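Local coordinates for glucose import ATP-binding protein GlcV (Sulfolobus solfataricus, PDB 1OXS), which hydrolyses ATP to drive glucose uptake, serving as the energy-coupling subunit of the GlcSTUV ABC transporter, at residues V2-K7 / I26-G31; D22-N27 / G217-V222; G259-P264 / I315-S320; K282-V287 / E337-V342. One frame throughout, in Å; residues are numbered along the deposited sequence.

Contact 1: residues V2-K7 / I26-G31; sequences VRIIVK and INIENG
Val2 meets Asn30 through its backbone, Val2 O lying 3.4 Å from Asn30 CA in a CA-H...O contact. The same oxygen is hydrogen-bonded to Thr193, whose hydroxyl also takes the N-H of Gly31. Arg3 then reaches across to Glu29. With CG anti to the backbone N (chi1 -172°) and the chain extended from CG to NE, Arg3 CG passes 3.3 Å from Ile28 O before the guanidinium takes the carboxylate side-on. Arg3 NE forms a salt bridge with Glu29 OE1 at 3.0 Å, meeting that oxygen on its syn side but tilted out of the carboxylate plane. Arg3 NH2 bonds to Glu29 OE2 at 3.3 Å on its syn lone pair; the two planes are turned 43° apart. A methionine in its place would probably leave the Glu29 carboxylate without its charged mate and free to swing away. At Ile4 the regular ladder begins: its N and O pair with O and N of Ile28, the bond from Ile28 N to Ile4 O measuring 2.8 Å. This is the antiparallel hairpin of strands 4-13 and 18-28, at one margin of the antiparallel sheet of the ABC-ATPase domain. Beta-branched residues suit such extended backbones, and Ile4 CB packs 4.1 Å from Ile28 CB on the buried face, beside Leu62. Ile5 points to the other, more open face and is the non-hydrogen-bonded partner of Asn27. The Val6 side chain returns to the face of Ile4; Val6 N bonds in the ladder to Ile26 O at 2.8 Å. Val6 CB lies 4.4 Å from Ile26 CB, with Phe47 and Ile51 packed nearby.

Contact 2: residues D22-N27 / G217-V222; sequences DNVNIN and GKLVQV
Ile26 and Leu219 press together, Ile26 CG1 only 3.4 Å from Leu219 CD2, which is tighter than usual van der Waals contact. Their side chains run at about a right angle; in Leu219 chi1 (-153°) directs CG toward the other strand and chi2 (54°) turns CD2 against Ile26. Val24 adds a looser touch, since Val24 CG1 lies 4.3 Å from Leu219 CD2, so one leucine branch serves two beta-branched residues. At the start of the segment, Asp22 N donates to Gly217 O at 2.8 Å from well above the carbonyl plane. Beside this bond Asp22 and Lys218 lie side by side, Asp22 OD1 resting 3.4 Å from Lys218 CE; the ammonium, with NZ 4.4 Å from that oxygen, is too far for a salt bridge but probably still feels its charge. A water bridges the backbones, donating to Asp22 O at 3.1 Å and accepting from Leu219 N at 2.9 Å. The two strands approach at 58° without pairing: strand 18-28 borders the antiparallel sheet and strand 218-223 borders the mixed core sheet, so the contact packs border strands of the two sheets of the ABC-ATPase domain against each other. Several features set these groups in place. Gly217 has backbone angles at which a side chain would be jammed against the preceding carbonyl. Within segment 22-27, Asn23 and Val24 both face Val9 in a G1 beta bulge; asparagine tolerates the positive phi needed there. Asn25, facing solvent, fastens its OD1 to Asn8 N, while Leu219 is backed by Leu214 of strand 210-215.

Contact 3: residues G259-P264 / I315-S320; sequences GSLRFP and ITPLDS
Ser260 N donates to Leu318 O at 3.2 Å, in the carbonyl plane, and this backbone bond joins the approach to strand 261-263 to a type II turn running from Pro317 to Ser320. The serine side chain adds a second link. Ser260 has a chi1 of 53°, which sets OG between the backbone N and the carbonyl carbon, where it accepts the N-H of Leu318 at 2.8 Å from Leu318 N. The same hydroxyl is also bonded to Lys298 O, so Ser260 ties the turn to strand 294-307 as well. A small residue able to both give and take a hydrogen bond suits this spot. Pro317, opening the turn, packs its ring on Leu261: Pro317 CG lies 3.9 Å from Leu261 CD1, the two side chains crossing at about a right angle, with Ile258 packed against the proline too. The contact lies in the C-terminal domain, which is consistent with an OB-like fold, and it joins the start of edge strand 261-263 and the residues just before it to the turn that follows strand 310-317. Gly259 passes very close to the turn, Gly259 CA lying 3.4 Å from Leu318 O in a CA-H...O contact. Any CB on it would clash with that oxygen, and its phi of 60° favours glycine in any case. Beyond it, Ser320 CB lies 4.2 Å from Gly259 CA, while Ser320 OG is held by Glu322 N.

Contact 4: residues K282-V287 / E337-V342; sequences KLSKDV and EVLVYV
Ser284 places OG between its backbone N and carbonyl carbon (chi1 70°), and Tyr341 sends its ring back beside its own N (chi1 -74°), so that the hydroxyl comes to the ring's edge, Ser284 OG 3.6 Å from Tyr341 CE1. Both belong to an antiparallel ladder in the C-terminal domain, where strand 281-284 borders a five-stranded sheet and pairs with strand 337-342. Two hydrogen-bonded pairs, Lys282 with Tyr341 and Ser284 with Leu339, carry the ladder; its shortest bond runs from Leu339 N to Ser284 O at 2.7 Å. Between them Leu283 and Val340 point to the opposite face, side by side with Leu283 CD2 4.1 Å from Val340 CG2, in an apolar layer that Ile315 extends. Ser284 OG also donates to Asp286 O at 2.6 Å, a bond that fastens the chain where it curls back over Leu339 and Tyr341. With alanine at this position, the Asp286 carbonyl is likely to lose its hydroxyl partner and the 285-287 segment to be freer to shift. The turn lays Val287 over the face that carries the tyrosine: Val287 CG1 lies 3.9 Å from Leu339 CD1, and Val287 CA 3.2 Å from Tyr341 OH at the ring's edge. That phenol is itself hydrogen-bonded to Ile288 N, which fits a residue with a long reach and a polar end. At the far end, Lys285 folds its chain twice, finds Glu336 for a salt bridge, and sends Lys285 NZ to a lone pair of Glu337 O at 2.8 Å; a water donates to that same oxygen and to Lys285 O.

How the contacts relate
The contacts fall into two pairs in two parts of the protein, the ABC-ATPase domain and the C-terminal domain. Contacts 1 and 2 share Ile26 and Asn27 on strand 18-28, their centres 13 Å apart, so one strand pairs in its own sheet and also packs against the core sheet. Both lie near, but not in, the inferred ATP site: Ile26 is about 10 Å from Lys44 and Gly217 about 7 Å from Gly43, measured between side chains. Contacts 3 and 4, 12 Å between centres, alternate along the sequence and meet where Ile315, Leu261 and Phe263 pack on Leu283, Val340 and Val342. Between contacts 1 and 4 the centres stand 48 Å apart, and these C-terminal contacts lie away from the inferred ATP-binding residues.

Contact 1: residues V2-K7 / I26-G31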
loop_
_atom_site.group_PDB
_atom_site.type_symbol
_atom_site.label_atom_id
_atom_site.label_comp_id
_atom_site.label_asym_id
_atom_site.label_seq_id
_atom_site.Cartn_x
_atom_site.Cartn_y
_atom_site.Cartn_z
ATOM N N VAL A 2 -17.456 8.492 -8.719
ATOM C CA VAL A 2 -17.234 8.046 -10.092
ATOM C C VAL A 2 -16.772 6.620 -10.166
ATOM O O VAL A 2 -15.946 6.161 -9.354
ATOM C CB VAL A 2 -16.270 8.961 -10.765
ATOM C CG1 VAL A 2 -14.882 8.919 -10.083
ATOM C CG2 VAL A 2 -16.084 8.602 -12.208
ATOM N N ARG A 3 -17.288 5.891 -11.146
ATOM C CA ARG A 3 -16.882 4.521 -11.381
ATOM C C ARG A 3 -15.736 4.519 -12.384
ATOM O O ARG A 3 -15.797 5.219 -13.385
ATOM C CB ARG A 3 -18.081 3.712 -11.924
ATOM C CG ARG A 3 -17.908 2.232 -12.049
ATOM C CD ARG A 3 -19.253 1.485 -12.191
ATOM N NE ARG A 3 -19.125 0.050 -12.091
ATOM C CZ ARG A 3 -18.954 -0.751 -13.122
ATOM N NH1 ARG A 3 -18.897 -0.246 -14.342
ATOM N NH2 ARG A 3 -18.858 -2.062 -12.931
ATOM N N ILE A 4 -14.708 3.714 -12.137
ATOM C CA ILE A 4 -13.574 3.652 -13.061
ATOM C C ILE A 4 -13.471 2.273 -13.647
ATOM O O ILE A 4 -13.330 1.290 -12.896
ATOM C CB ILE A 4 -12.321 4.014 -12.370
ATOM C CG1 ILE A 4 -12.450 5.393 -11.713
ATOM C CG2 ILE A 4 -11.135 4.019 -13.356
ATOM C CD1 ILE A 4 -11.309 5.702 -10.825
ATOM N N ILE A 5 -13.505 2.187 -14.966
ATOM C CA ILE A 5 -13.323 0.903 -15.651
ATOM C C ILE A 5 -11.999 0.941 -16.364
ATOM O O ILE A 5 -11.776 1.801 -17.224
ATOM C CB ILE A 5 -14.414 0.627 -16.680
ATOM C CG1 ILE A 5 -15.733 0.460 -15.983
ATOM C CG2 ILE A 5 -14.048 -0.608 -17.512
ATOM C CD1 ILE A 5 -16.860 0.268 -16.974
ATOM N N VAL A 6 -11.093 0.043 -15.958
ATOM C CA VAL A 6 -9.807 -0.087 -16.561
ATOM C C VAL A 6 -9.914 -1.354 -17.422
ATOM O O VAL A 6 -10.069 -2.441 -16.857
ATOM C CB VAL A 6 -8.713 -0.236 -15.486
ATOM C CG1 VAL A 6 -7.345 -0.431 -16.130
ATOM C CG2 VAL A 6 -8.724 0.995 -14.507
ATOM N N LYS A 7 -9.867 -1.205 -18.748
ATOM C CA LYS A 7 -10.109 -2.310 -19.657
ATOM C C LYS A 7 -8.894 -2.679 -20.518
ATOM O O LYS A 7 -8.484 -1.906 -21.375
ATOM C CB LYS A 7 -11.309 -1.959 -20.540
ATOM C CG LYS A 7 -11.652 -3.053 -21.490
ATOM C CD LYS A 7 -12.330 -4.144 -20.764
ATOM C CE LYS A 7 -13.842 -3.991 -20.802
ATOM N NZ LYS A 7 -14.519 -5.291 -20.516
ATOM N N ILE A 26 -9.584 -3.734 -14.069
ATOM C CA ILE A 26 -10.197 -3.488 -12.774
ATOM C C ILE A 26 -11.444 -2.655 -12.957
ATOM O O ILE A 26 -11.451 -1.758 -13.797
ATOM C CB ILE A 26 -9.266 -2.622 -11.875
ATOM C CG1 ILE A 26 -7.837 -3.044 -11.988
ATOM C CG2 ILE A 26 -9.734 -2.695 -10.411
ATOM C CD1 ILE A 26 -6.904 -1.984 -11.411
ATOM N N ASN A 27 -12.489 -2.923 -12.186
ATOM C CA ASN A 27 -13.641 -2.058 -12.185
ATOM C C ASN A 27 -13.762 -1.529 -10.760
ATOM O O ASN A 27 -14.054 -2.304 -9.838
ATOM C CB ASN A 27 -14.910 -2.824 -12.510
ATOM C CG ASN A 27 -14.878 -3.527 -13.889
ATOM O OD1 ASN A 27 -14.335 -3.006 -14.836
ATOM N ND2 ASN A 27 -15.496 -4.727 -13.988
ATOM N N ILE A 28 -13.510 -0.231 -10.577
ATOM C CA ILE A 28 -13.556 0.455 -9.273
ATOM C C ILE A 28 -14.883 1.133 -9.103
ATOM O O ILE A 28 -15.319 1.872 -9.966
ATOM C CB ILE A 28 -12.397 1.494 -9.180
ATOM C CG1 ILE A 28 -11.040 0.775 -9.308
ATOM C CG2 ILE A 28 -12.416 2.173 -7.874
ATOM C CD1 ILE A 28 -9.854 1.731 -9.524
ATOM N N GLU A 29 -15.577 0.820 -8.025
ATOM C CA GLU A 29 -16.939 1.328 -7.865
ATOM C C GLU A 29 -16.964 2.760 -7.370
ATOM O O GLU A 29 -16.006 3.238 -6.762
ATOM C CB GLU A 29 -17.732 0.395 -6.955
ATOM C CG GLU A 29 -17.868 -1.002 -7.546
ATOM C CD GLU A 29 -18.586 -1.001 -8.888
ATOM O OE1 GLU A 29 -19.419 -0.099 -9.129
ATOM O OE2 GLU A 29 -18.317 -1.905 -9.713
ATOM N N ASN A 30 -18.078 3.437 -7.629
ATOM C CA ASN A 30 -18.241 4.820 -7.228
ATOM C C ASN A 30 -18.128 4.856 -5.727
ATOM O O ASN A 30 -18.797 4.116 -5.018
ATOM C CB ASN A 30 -19.645 5.282 -7.724
ATOM C CG ASN A 30 -20.066 6.615 -7.170
ATOM O OD1 ASN A 30 -20.732 7.392 -7.851
ATOM N ND2 ASN A 30 -19.708 6.881 -5.924
ATOM N N GLY A 31 -17.246 5.717 -5.223
ATOM C CA GLY A 31 -17.016 5.892 -3.806
ATOM C C GLY A 31 -16.143 4.865 -3.127
ATOM O O GLY A 31 -16.004 4.895 -1.885
#

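Contact 2: residues D22-N27 / G217-V222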
loop_
_atom_site.group_PDB
_atom_site.type_symbol
_atom_site.label_atom_id
_atom_site.label_comp_id
_atom_site.label_asym_id
_atom_site.label_seq_id
_atom_site.Cartn_x
_atom_site.Cartn_y
_atom_site.Cartn_z
ATOM N N ASP A 22 0.604 -4.627 -17.990
ATOM C CA ASP A 22 0.277 -5.688 -18.949
ATOM C C ASP A 22 -1.150 -6.198 -18.793
ATOM O O ASP A 22 -1.431 -7.011 -17.893
ATOM C CB ASP A 22 1.225 -6.876 -18.726
ATOM C CG ASP A 22 0.991 -7.997 -19.691
ATOM O OD1 ASP A 22 1.780 -8.984 -19.682
ATOM O OD2 ASP A 22 0.047 -8.001 -20.494
ATOM N N ASN A 23 -2.039 -5.680 -19.634
ATOM C CA ASN A 23 -3.437 -6.081 -19.690
ATOM C C ASN A 23 -4.156 -6.054 -18.321
ATOM O O ASN A 23 -4.693 -7.032 -17.833
ATOM C CB ASN A 23 -3.614 -7.407 -20.389
ATOM C CG ASN A 23 -4.671 -7.323 -21.469
ATOM O OD1 ASN A 23 -4.373 -6.977 -22.605
ATOM N ND2 ASN A 23 -5.920 -7.588 -21.102
ATOM N N VAL A 24 -4.089 -4.895 -17.713
ATOM C CA VAL A 24 -4.692 -4.664 -16.420
ATOM C C VAL A 24 -6.185 -4.428 -16.581
ATOM O O VAL A 24 -6.577 -3.631 -17.410
ATOM C CB VAL A 24 -4.069 -3.502 -15.776
ATOM C CG1 VAL A 24 -4.790 -3.191 -14.461
ATOM C CG2 VAL A 24 -2.565 -3.765 -15.509
ATOM N N ASN A 25 -6.991 -5.130 -15.787
ATOM C CA ASN A 25 -8.423 -5.011 -15.767
ATOM C C ASN A 25 -8.935 -4.861 -14.346
ATOM O O ASN A 25 -8.740 -5.775 -13.503
ATOM C CB ASN A 25 -9.043 -6.255 -16.381
ATOM C CG ASN A 25 -8.929 -6.277 -17.889
ATOM O OD1 ASN A 25 -9.692 -5.610 -18.609
ATOM N ND2 ASN A 25 -7.992 -7.079 -18.373
ATOM N N ILE A 26 -9.584 -3.734 -14.069
ATOM C CA ILE A 26 -10.197 -3.488 -12.774
ATOM C C ILE A 26 -11.444 -2.655 -12.957
ATOM O O ILE A 26 -11.451 -1.758 -13.797
ATOM C CB ILE A 26 -9.266 -2.622 -11.875
ATOM C CG1 ILE A 26 -7.837 -3.044 -11.988
ATOM C CG2 ILE A 26 -9.734 -2.695 -10.411
ATOM C CD1 ILE A 26 -6.904 -1.984 -11.411
ATOM N N ASN A 27 -12.489 -2.923 -12.186
ATOM C CA ASN A 27 -13.641 -2.058 -12.185
ATOM C C ASN A 27 -13.762 -1.529 -10.760
ATOM O O ASN A 27 -14.054 -2.304 -9.838
ATOM C CB ASN A 27 -14.910 -2.824 -12.510
ATOM C CG ASN A 27 -14.878 -3.527 -13.889
ATOM O OD1 ASN A 27 -14.335 -3.006 -14.836
ATOM N ND2 ASN A 27 -15.496 -4.727 -13.988
ATOM N N GLY A 217 4.103 -5.657 -13.744
ATOM C CA GLY A 217 3.094 -5.056 -14.598
ATOM C C GLY A 217 1.757 -5.767 -14.637
ATOM O O GLY A 217 0.826 -5.298 -15.260
ATOM N N LYS A 218 1.636 -6.878 -13.896
ATOM C CA LYS A 218 0.411 -7.628 -13.897
ATOM C C LYS A 218 -0.293 -7.543 -12.547
ATOM O O LYS A 218 0.360 -7.609 -11.541
ATOM C CB LYS A 218 0.695 -9.096 -14.224
ATOM C CG LYS A 218 1.465 -9.309 -15.527
ATOM C CD LYS A 218 1.249 -10.714 -16.093
ATOM C CE LYS A 218 2.340 -11.097 -17.077
ATOM N NZ LYS A 218 2.427 -12.575 -17.220
ATOM N N LEU A 219 -1.600 -7.442 -12.560
ATOM C CA LEU A 219 -2.402 -7.468 -11.331
ATOM C C LEU A 219 -2.561 -8.947 -10.969
ATOM O O LEU A 219 -3.298 -9.663 -11.616
ATOM C CB LEU A 219 -3.774 -6.825 -11.589
ATOM C CG LEU A 219 -4.460 -6.214 -10.405
ATOM C CD1 LEU A 219 -3.558 -5.221 -9.721
ATOM C CD2 LEU A 219 -5.755 -5.491 -10.926
ATOM N N VAL A 220 -1.881 -9.382 -9.925
ATOM C CA VAL A 220 -1.799 -10.811 -9.604
ATOM C C VAL A 220 -2.840 -11.268 -8.596
ATOM O O VAL A 220 -3.088 -12.481 -8.475
ATOM C CB VAL A 220 -0.399 -11.229 -9.136
ATOM C CG1 VAL A 220 0.671 -11.032 -10.249
ATOM C CG2 VAL A 220 0.080 -10.475 -7.887
ATOM N N GLN A 221 -3.398 -10.338 -7.843
ATOM C CA GLN A 221 -4.435 -10.643 -6.860
ATOM C C GLN A 221 -5.160 -9.373 -6.506
ATOM O O GLN A 221 -4.538 -8.308 -6.450
ATOM C CB GLN A 221 -3.801 -11.299 -5.618
ATOM C CG GLN A 221 -4.834 -11.839 -4.640
ATOM C CD GLN A 221 -4.249 -12.652 -3.525
ATOM O OE1 GLN A 221 -3.032 -12.761 -3.395
ATOM N NE2 GLN A 221 -5.129 -13.180 -2.669
ATOM N N VAL A 222 -6.457 -9.462 -6.245
ATOM C CA VAL A 222 -7.260 -8.330 -5.883
ATOM C C VAL A 222 -8.198 -8.832 -4.810
ATOM O O VAL A 222 -8.792 -9.909 -4.949
ATOM C CB VAL A 222 -8.114 -7.804 -7.080
ATOM C CG1 VAL A 222 -9.044 -6.723 -6.610
ATOM C CG2 VAL A 222 -7.247 -7.319 -8.173
HETATM O O HOH W 1 -2.752 -7.620 -15.181
#

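Contact 3: residues G259-P264 / I315-S320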
loop_
_atom_site.group_PDB
_atom_site.type_symbol
_atom_site.label_atom_id
_atom_site.label_comp_id
_atom_site.label_asym_id
_atom_site.label_seq_id
_atom_site.Cartn_x
_atom_site.Cartn_y
_atom_site.Cartn_z
ATOM N N GLY A 259 15.281 -28.794 8.462
ATOM C CA GLY A 259 16.140 -29.109 9.600
ATOM C C GLY A 259 15.317 -29.758 10.709
ATOM O O GLY A 259 14.584 -30.700 10.499
ATOM N N SER A 260 15.442 -29.215 11.891
ATOM C CA SER A 260 14.725 -29.699 13.048
ATOM C C SER A 260 13.292 -29.229 13.071
ATOM O O SER A 260 12.597 -29.481 14.037
ATOM C CB SER A 260 15.428 -29.198 14.306
ATOM O OG SER A 260 15.638 -27.829 14.320
ATOM N N LEU A 261 12.855 -28.479 12.073
ATOM C CA LEU A 261 11.461 -28.078 12.063
ATOM C C LEU A 261 10.658 -28.923 11.078
ATOM O O LEU A 261 11.170 -29.365 10.046
ATOM C CB LEU A 261 11.299 -26.615 11.704
ATOM C CG LEU A 261 11.948 -25.596 12.601
ATOM C CD1 LEU A 261 11.554 -24.194 12.143
ATOM C CD2 LEU A 261 11.498 -25.831 14.040
ATOM N N ARG A 262 9.401 -29.176 11.420
ATOM C CA ARG A 262 8.512 -29.896 10.528
ATOM C C ARG A 262 7.122 -29.273 10.611
ATOM O O ARG A 262 6.518 -29.225 11.677
ATOM C CB ARG A 262 8.504 -31.367 10.877
ATOM C CG ARG A 262 7.816 -32.251 9.877
ATOM C CD ARG A 262 8.089 -33.718 10.086
ATOM N NE ARG A 262 7.544 -34.149 11.358
ATOM C CZ ARG A 262 7.808 -35.315 11.937
ATOM N NH1 ARG A 262 8.668 -36.190 11.394
ATOM N NH2 ARG A 262 7.235 -35.585 13.109
ATOM N N PHE A 263 6.633 -28.779 9.485
ATOM C CA PHE A 263 5.328 -28.079 9.421
ATOM C C PHE A 263 4.286 -29.023 8.851
ATOM O O PHE A 263 4.553 -29.643 7.828
ATOM C CB PHE A 263 5.477 -26.875 8.504
ATOM C CG PHE A 263 6.347 -25.800 9.054
ATOM C CD1 PHE A 263 7.729 -25.799 8.813
ATOM C CD2 PHE A 263 5.797 -24.769 9.767
ATOM C CE1 PHE A 263 8.522 -24.794 9.349
ATOM C CE2 PHE A 263 6.600 -23.746 10.270
ATOM C CZ PHE A 263 7.965 -23.790 10.071
ATOM N N PRO A 264 3.117 -29.141 9.500
ATOM C CA PRO A 264 2.097 -30.129 9.145
ATOM C C PRO A 264 1.222 -29.690 7.982
ATOM O O PRO A 264 0.003 -29.596 8.102
ATOM C CB PRO A 264 1.267 -30.244 10.414
ATOM C CG PRO A 264 1.370 -28.914 11.032
ATOM C CD PRO A 264 2.783 -28.411 10.742
ATOM N N ILE A 315 15.734 -16.977 14.845
ATOM C CA ILE A 315 16.243 -18.330 15.100
ATOM C C ILE A 315 16.518 -19.035 13.795
ATOM O O ILE A 315 16.025 -18.607 12.746
ATOM C CB ILE A 315 15.217 -19.153 15.874
ATOM C CG1 ILE A 315 13.909 -19.379 15.100
ATOM C CG2 ILE A 315 14.815 -18.429 17.141
ATOM C CD1 ILE A 315 13.668 -20.730 14.706
ATOM N N THR A 316 17.278 -20.125 13.870
ATOM C CA THR A 316 17.333 -21.047 12.769
ATOM C C THR A 316 17.027 -22.401 13.339
ATOM O O THR A 316 17.212 -22.621 14.524
ATOM C CB THR A 316 18.666 -21.120 12.019
ATOM O OG1 THR A 316 19.661 -21.653 12.896
ATOM C CG2 THR A 316 19.139 -19.749 11.541
ATOM N N PRO A 317 16.556 -23.318 12.504
ATOM C CA PRO A 317 16.424 -24.699 12.934
ATOM C C PRO A 317 17.816 -25.262 13.121
ATOM O O PRO A 317 18.768 -24.717 12.581
ATOM C CB PRO A 317 15.791 -25.398 11.732
ATOM C CG PRO A 317 15.276 -24.292 10.869
ATOM C CD PRO A 317 16.079 -23.104 11.126
ATOM N N LEU A 318 17.941 -26.349 13.864
ATOM C CA LEU A 318 19.220 -27.022 13.909
ATOM C C LEU A 318 19.409 -27.669 12.532
ATOM O O LEU A 318 18.446 -28.070 11.877
ATOM C CB LEU A 318 19.167 -28.076 15.013
ATOM C CG LEU A 318 19.616 -27.592 16.401
ATOM C CD1 LEU A 318 18.647 -26.790 17.179
ATOM C CD2 LEU A 318 20.000 -28.814 17.229
ATOM N N ASP A 319 20.646 -27.726 12.050
ATOM C CA ASP A 319 20.921 -28.337 10.740
ATOM C C ASP A 319 20.243 -27.608 9.580
ATOM O O ASP A 319 19.809 -28.243 8.610
ATOM C CB ASP A 319 20.527 -29.825 10.707
ATOM C CG ASP A 319 21.134 -30.565 9.535
ATOM O OD1 ASP A 319 22.366 -30.478 9.346
ATOM O OD2 ASP A 319 20.455 -31.265 8.756
ATOM N N SER A 320 20.141 -26.286 9.688
ATOM C CA SER A 320 19.552 -25.452 8.625
ATOM C C SER A 320 20.036 -24.020 8.798
ATOM O O SER A 320 20.292 -23.580 9.927
ATOM C CB SER A 320 18.011 -25.468 8.664
ATOM O OG SER A 320 17.460 -24.552 7.721
#

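Contact 4: residues K282-V287 / E337-V342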
loop_
_atom_site.group_PDB
_atom_site.type_symbol
_atom_site.label_atom_id
_atom_site.label_comp_id
_atom_site.label_asym_id
_atom_site.label_seq_id
_atom_site.Cartn_x
_atom_site.Cartn_y
_atom_site.Cartn_z
ATOM N N LYS A 282 5.832 -18.390 18.100
ATOM C CA LYS A 282 6.096 -18.171 19.518
ATOM C C LYS A 282 7.238 -19.103 19.904
ATOM O O LYS A 282 7.296 -20.260 19.482
ATOM C CB LYS A 282 4.884 -18.535 20.369
ATOM C CG LYS A 282 5.040 -18.281 21.822
ATOM C CD LYS A 282 3.727 -18.527 22.551
ATOM C CE LYS A 282 3.785 -18.043 24.011
ATOM N NZ LYS A 282 2.434 -17.989 24.637
ATOM N N LEU A 283 8.137 -18.621 20.738
ATOM C CA LEU A 283 9.270 -19.385 21.215
ATOM C C LEU A 283 9.197 -19.662 22.717
ATOM O O LEU A 283 8.680 -18.883 23.518
ATOM C CB LEU A 283 10.567 -18.640 20.958
ATOM C CG LEU A 283 10.768 -18.149 19.552
ATOM C CD1 LEU A 283 12.040 -17.279 19.378
ATOM C CD2 LEU A 283 10.773 -19.272 18.533
ATOM N N SER A 284 9.716 -20.818 23.126
ATOM C CA SER A 284 9.830 -21.132 24.549
ATOM C C SER A 284 11.014 -22.053 24.844
ATOM O O SER A 284 11.565 -22.664 23.966
ATOM C CB SER A 284 8.581 -21.832 25.025
ATOM O OG SER A 284 8.562 -23.136 24.433
ATOM N N LYS A 285 11.359 -22.219 26.098
ATOM C CA LYS A 285 12.431 -23.121 26.412
ATOM C C LYS A 285 11.910 -24.477 26.788
ATOM O O LYS A 285 12.663 -25.443 26.798
ATOM C CB LYS A 285 13.313 -22.554 27.527
ATOM C CG LYS A 285 14.148 -21.411 27.087
ATOM C CD LYS A 285 15.321 -21.866 26.264
ATOM C CE LYS A 285 16.371 -22.586 27.084
ATOM N NZ LYS A 285 17.549 -22.839 26.221
ATOM N N ASP A 286 10.654 -24.559 27.179
ATOM C CA ASP A 286 9.983 -25.834 27.503
ATOM C C ASP A 286 8.586 -25.773 26.930
ATOM O O ASP A 286 8.162 -24.716 26.410
ATOM C CB ASP A 286 9.922 -26.067 29.006
ATOM C CG ASP A 286 9.738 -27.554 29.411
ATOM O OD1 ASP A 286 9.285 -28.431 28.637
ATOM O OD2 ASP A 286 10.024 -27.938 30.562
ATOM N N VAL A 287 7.827 -26.855 27.010
ATOM C CA VAL A 287 6.536 -26.816 26.399
ATOM C C VAL A 287 5.606 -25.833 27.125
ATOM O O VAL A 287 5.676 -25.649 28.335
ATOM C CB VAL A 287 5.887 -28.190 26.348
ATOM C CG1 VAL A 287 6.772 -29.201 25.554
ATOM C CG2 VAL A 287 5.558 -28.681 27.729
ATOM N N GLU A 337 18.866 -22.816 22.882
ATOM C CA GLU A 337 17.963 -23.720 22.162
ATOM C C GLU A 337 16.554 -23.447 22.640
ATOM O O GLU A 337 16.287 -23.355 23.828
ATOM C CB GLU A 337 18.347 -25.168 22.385
ATOM C CG GLU A 337 19.719 -25.477 21.781
ATOM C CD GLU A 337 20.093 -26.947 21.795
ATOM O OE1 GLU A 337 21.304 -27.252 21.720
ATOM O OE2 GLU A 337 19.188 -27.799 21.866
ATOM N N VAL A 338 15.633 -23.404 21.696
ATOM C CA VAL A 338 14.265 -23.076 21.991
ATOM C C VAL A 338 13.324 -24.036 21.261
ATOM O O VAL A 338 13.722 -24.657 20.286
ATOM C CB VAL A 338 13.886 -21.669 21.545
ATOM C CG1 VAL A 338 14.652 -20.624 22.395
ATOM C CG2 VAL A 338 14.145 -21.465 20.061
ATOM N N LEU A 339 12.091 -24.118 21.750
ATOM C CA LEU A 339 11.013 -24.775 21.038
ATOM C C LEU A 339 10.285 -23.705 20.253
ATOM O O LEU A 339 10.139 -22.568 20.674
ATOM C CB LEU A 339 10.019 -25.444 21.972
ATOM C CG LEU A 339 10.637 -26.434 22.909
ATOM C CD1 LEU A 339 9.598 -27.103 23.791
ATOM C CD2 LEU A 339 11.469 -27.471 22.182
ATOM N N VAL A 340 9.812 -24.104 19.087
ATOM C CA VAL A 340 9.192 -23.228 18.103
ATOM C C VAL A 340 7.755 -23.695 17.906
ATOM O O VAL A 340 7.467 -24.848 17.535
ATOM C CB VAL A 340 9.881 -23.275 16.763
ATOM C CG1 VAL A 340 9.275 -22.294 15.824
ATOM C CG2 VAL A 340 11.364 -23.013 16.878
ATOM N N TYR A 341 6.860 -22.789 18.201
ATOM C CA TYR A 341 5.421 -22.966 18.029
ATOM C C TYR A 341 4.921 -22.039 16.930
ATOM O O TYR A 341 5.464 -20.935 16.736
ATOM C CB TYR A 341 4.697 -22.596 19.311
ATOM C CG TYR A 341 4.822 -23.588 20.445
ATOM C CD1 TYR A 341 5.896 -23.551 21.309
ATOM C CD2 TYR A 341 3.874 -24.552 20.630
ATOM C CE1 TYR A 341 5.976 -24.451 22.346
ATOM C CE2 TYR A 341 3.952 -25.470 21.697
ATOM C CZ TYR A 341 5.017 -25.400 22.536
ATOM O OH TYR A 341 5.123 -26.289 23.605
ATOM N N VAL A 342 3.887 -22.479 16.222
ATOM C CA VAL A 342 3.195 -21.607 15.272
ATOM C C VAL A 342 1.674 -21.740 15.375
ATOM O O VAL A 342 1.129 -22.664 15.981
ATOM C CB VAL A 342 3.581 -21.913 13.819
ATOM C CG1 VAL A 342 5.111 -21.810 13.579
ATOM C CG2 VAL A 342 3.068 -23.274 13.356
HETATM O O HOH W 2 15.184 -25.551 25.190
#